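Local coordinates for VgrG protein (Vibrio cholerae, PDB 4DTH), which binds ATP and magnesium ions through its actin cross-linking domain, the toxin part that probably joins G-actin monomers covalently to one another, at residues D123-N126 with H127-L130. Sequence-based numbering, arbitrary orientation.
Sequences DQSN and HQPL
Gln128, in one of its two modelled conformers, folds its side chain back across the start of the turn, bringing its amide over Ser125, with OE1 of Gln128 3.5 Å from CB of Ser125. CG of Gln128 sits beside its own backbone N (chi1 -73°), and from there the extended chain runs back past the Ser125 carbonyl. In this conformer a water links the Gln128 amide to the Asn126 carbonyl, donating to O of Asn126 at 2.8 Å and accepting from NE2 of Gln128 at 3.2 Å. The backbone from Ser125 to Gln128 makes a type II beta turn, closed by a weak hydrogen bond from N of Gln128 to O of Ser125 (3.2 Å).

The Asn126 amide runs alongside the His127 imidazole, their planes 63° apart and ND2 of Asn126 3.5 Å from CD2 of His127. Other parts of the chain hold their polar ends: OD1 and ND2 of Asn126 bond Ala153 N and Ala159 O, while His127 uses ND1 with Tyr69 OH and NE2 with Ser158 O, which should fix the ring's rotation. The turn thus leads the chain out of helix 101-124 and alongside strand 150-153, where His127 and Gln128 face Ile151 in a G1 beta bulge.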
ATOM      1  N   ASP A 123      -4.183 -29.989   5.249  1.00 21.07           N
ATOM      2  CA  ASP A 123      -4.749 -31.231   5.757  1.00 21.80           C
ATOM      3  C   ASP A 123      -4.021 -32.433   5.189  1.00 27.09           C
ATOM      4  O   ASP A 123      -3.777 -33.386   5.914  1.00 26.25           O
ATOM      5  CB  ASP A 123      -6.250 -31.312   5.456  1.00 23.32           C
ATOM      6  CG  ASP A 123      -6.946 -32.427   6.205  1.00 30.79           C
ATOM      7  OD1 ASP A 123      -6.852 -32.455   7.460  1.00 30.90           O
ATOM      8  OD2 ASP A 123      -7.567 -33.275   5.549  1.00 31.97           O
ATOM      9  N   GLN A 124      -3.662 -32.395   3.899  1.00 24.88           N
ATOM     10  CA  GLN A 124      -3.036 -33.562   3.286  1.00 24.99           C
ATOM     11  C   GLN A 124      -1.620 -33.402   2.771  1.00 25.81           C
ATOM     12  O   GLN A 124      -0.986 -34.397   2.411  1.00 25.81           O
ATOM     13  CB  GLN A 124      -3.935 -34.089   2.186  1.00 26.66           C
ATOM     14  CG  GLN A 124      -4.121 -33.130   1.043  1.00 34.83           C
ATOM     15  CD  GLN A 124      -5.274 -33.549   0.190  1.00 59.75           C
ATOM     16  OE1 GLN A 124      -6.327 -33.982   0.684  1.00 54.73           O
ATOM     17  NE2 GLN A 124      -5.107 -33.395  -1.114  1.00 53.99           N
ATOM     18  N   SER A 125      -1.149 -32.159   2.691  1.00 20.65           N
ATOM     19  CA  SER A 125       0.181 -31.861   2.199  1.00 20.34           C
ATOM     20  C   SER A 125       0.865 -30.862   3.124  1.00 21.79           C
ATOM     21  O   SER A 125       1.560 -29.974   2.654  1.00 20.18           O
ATOM     22  CB  SER A 125       0.105 -31.338   0.767  1.00 23.84           C
ATOM     23  OG  SER A 125      -0.396 -32.356  -0.084  1.00 29.55           O
ATOM     24  N   ASN A 126       0.653 -30.997   4.448  1.00 19.86           N
ATOM     25  CA  ASN A 126       1.255 -30.066   5.405  1.00 19.42           C
ATOM     26  C   ASN A 126       2.782 -30.056   5.290  1.00 22.64           C
ATOM     27  O   ASN A 126       3.388 -31.118   5.115  1.00 21.61           O
ATOM     28  CB  ASN A 126       0.801 -30.365   6.835  1.00 20.76           C
ATOM     29  CG  ASN A 126       0.795 -29.125   7.705  1.00 24.98           C
ATOM     30  OD1 ASN A 126       0.517 -28.012   7.245  1.00 22.66           O
ATOM     31  ND2 ASN A 126       1.065 -29.302   8.987  1.00 21.53           N
ATOM     32  N   HIS A 127       3.385 -28.849   5.329  1.00 19.13           N
ATOM     33  CA  HIS A 127       4.843 -28.639   5.201  1.00 18.43           C
ATOM     34  C   HIS A 127       5.390 -28.968   3.808  1.00 22.11           C
ATOM     35  O   HIS A 127       6.549 -29.351   3.668  1.00 20.40           O
ATOM     36  CB  HIS A 127       5.633 -29.333   6.323  1.00 19.39           C
ATOM     37  CG  HIS A 127       5.400 -28.741   7.678  1.00 22.10           C
ATOM     38  ND1 HIS A 127       6.200 -27.722   8.163  1.00 23.21           N
ATOM     39  CD2 HIS A 127       4.498 -29.079   8.627  1.00 23.40           C
ATOM     40  CE1 HIS A 127       5.749 -27.457   9.378  1.00 22.63           C
ATOM     41  NE2 HIS A 127       4.733 -28.254   9.707  1.00 23.08           N
ATOM     42  N   GLN A 128       4.545 -28.784   2.784  1.00 19.99           N
ATOM     43  CA  GLN A 128       4.943 -28.994   1.396  0.60 19.76           C
ATOM     44  C   GLN A 128       4.666 -27.732   0.590  1.00 23.05           C
ATOM     45  O   GLN A 128       3.746 -26.968   0.938  1.00 22.33           O
ATOM     46  CB  GLN A 128       4.160 -30.149   0.767  0.60 20.95           C
ATOM     47  CG  GLN A 128       4.590 -31.508   1.252  0.60 24.30           C
ATOM     48  CD  GLN A 128       3.556 -32.484   0.814  0.60 35.44           C
ATOM     49  OE1 GLN A 128       3.196 -32.606  -0.341  0.60 28.70           O
ATOM     50  NE2 GLN A 128       2.954 -33.110   1.746  0.60 34.85           N
ATOM     51  N   PRO A 129       5.407 -27.514  -0.532  1.00 19.59           N
ATOM     52  CA  PRO A 129       5.100 -26.328  -1.339  1.00 19.31           C
ATOM     53  C   PRO A 129       3.748 -26.485  -2.014  1.00 22.78           C
ATOM     54  O   PRO A 129       3.280 -27.612  -2.247  1.00 21.80           O
ATOM     55  CB  PRO A 129       6.199 -26.308  -2.408  1.00 21.41           C
ATOM     56  CG  PRO A 129       6.750 -27.668  -2.453  1.00 26.00           C
ATOM     57  CD  PRO A 129       6.506 -28.317  -1.131  1.00 21.26           C
ATOM     58  N   LEU A 130       3.133 -25.350  -2.344  1.00 20.14           N
ATOM     59  CA  LEU A 130       1.904 -25.285  -3.121  1.00 21.21           C
ATOM     60  C   LEU A 130       2.293 -25.711  -4.534  1.00 25.27           C
ATOM     61  O   LEU A 130       3.393 -25.372  -4.990  1.00 25.08           O
ATOM     62  CB  LEU A 130       1.446 -23.816  -3.203  1.00 22.34           C
ATOM     63  CG  LEU A 130       0.157 -23.367  -2.541  1.00 29.21           C
ATOM     64  CD1 LEU A 130      -0.377 -22.134  -3.253  1.00 29.01           C
ATOM     65  CD2 LEU A 130      -0.928 -24.435  -2.571  1.00 31.69           C
TER
HETATM   66  O   HOH W   1       2.692 -33.853   4.823  1.00 39.28           O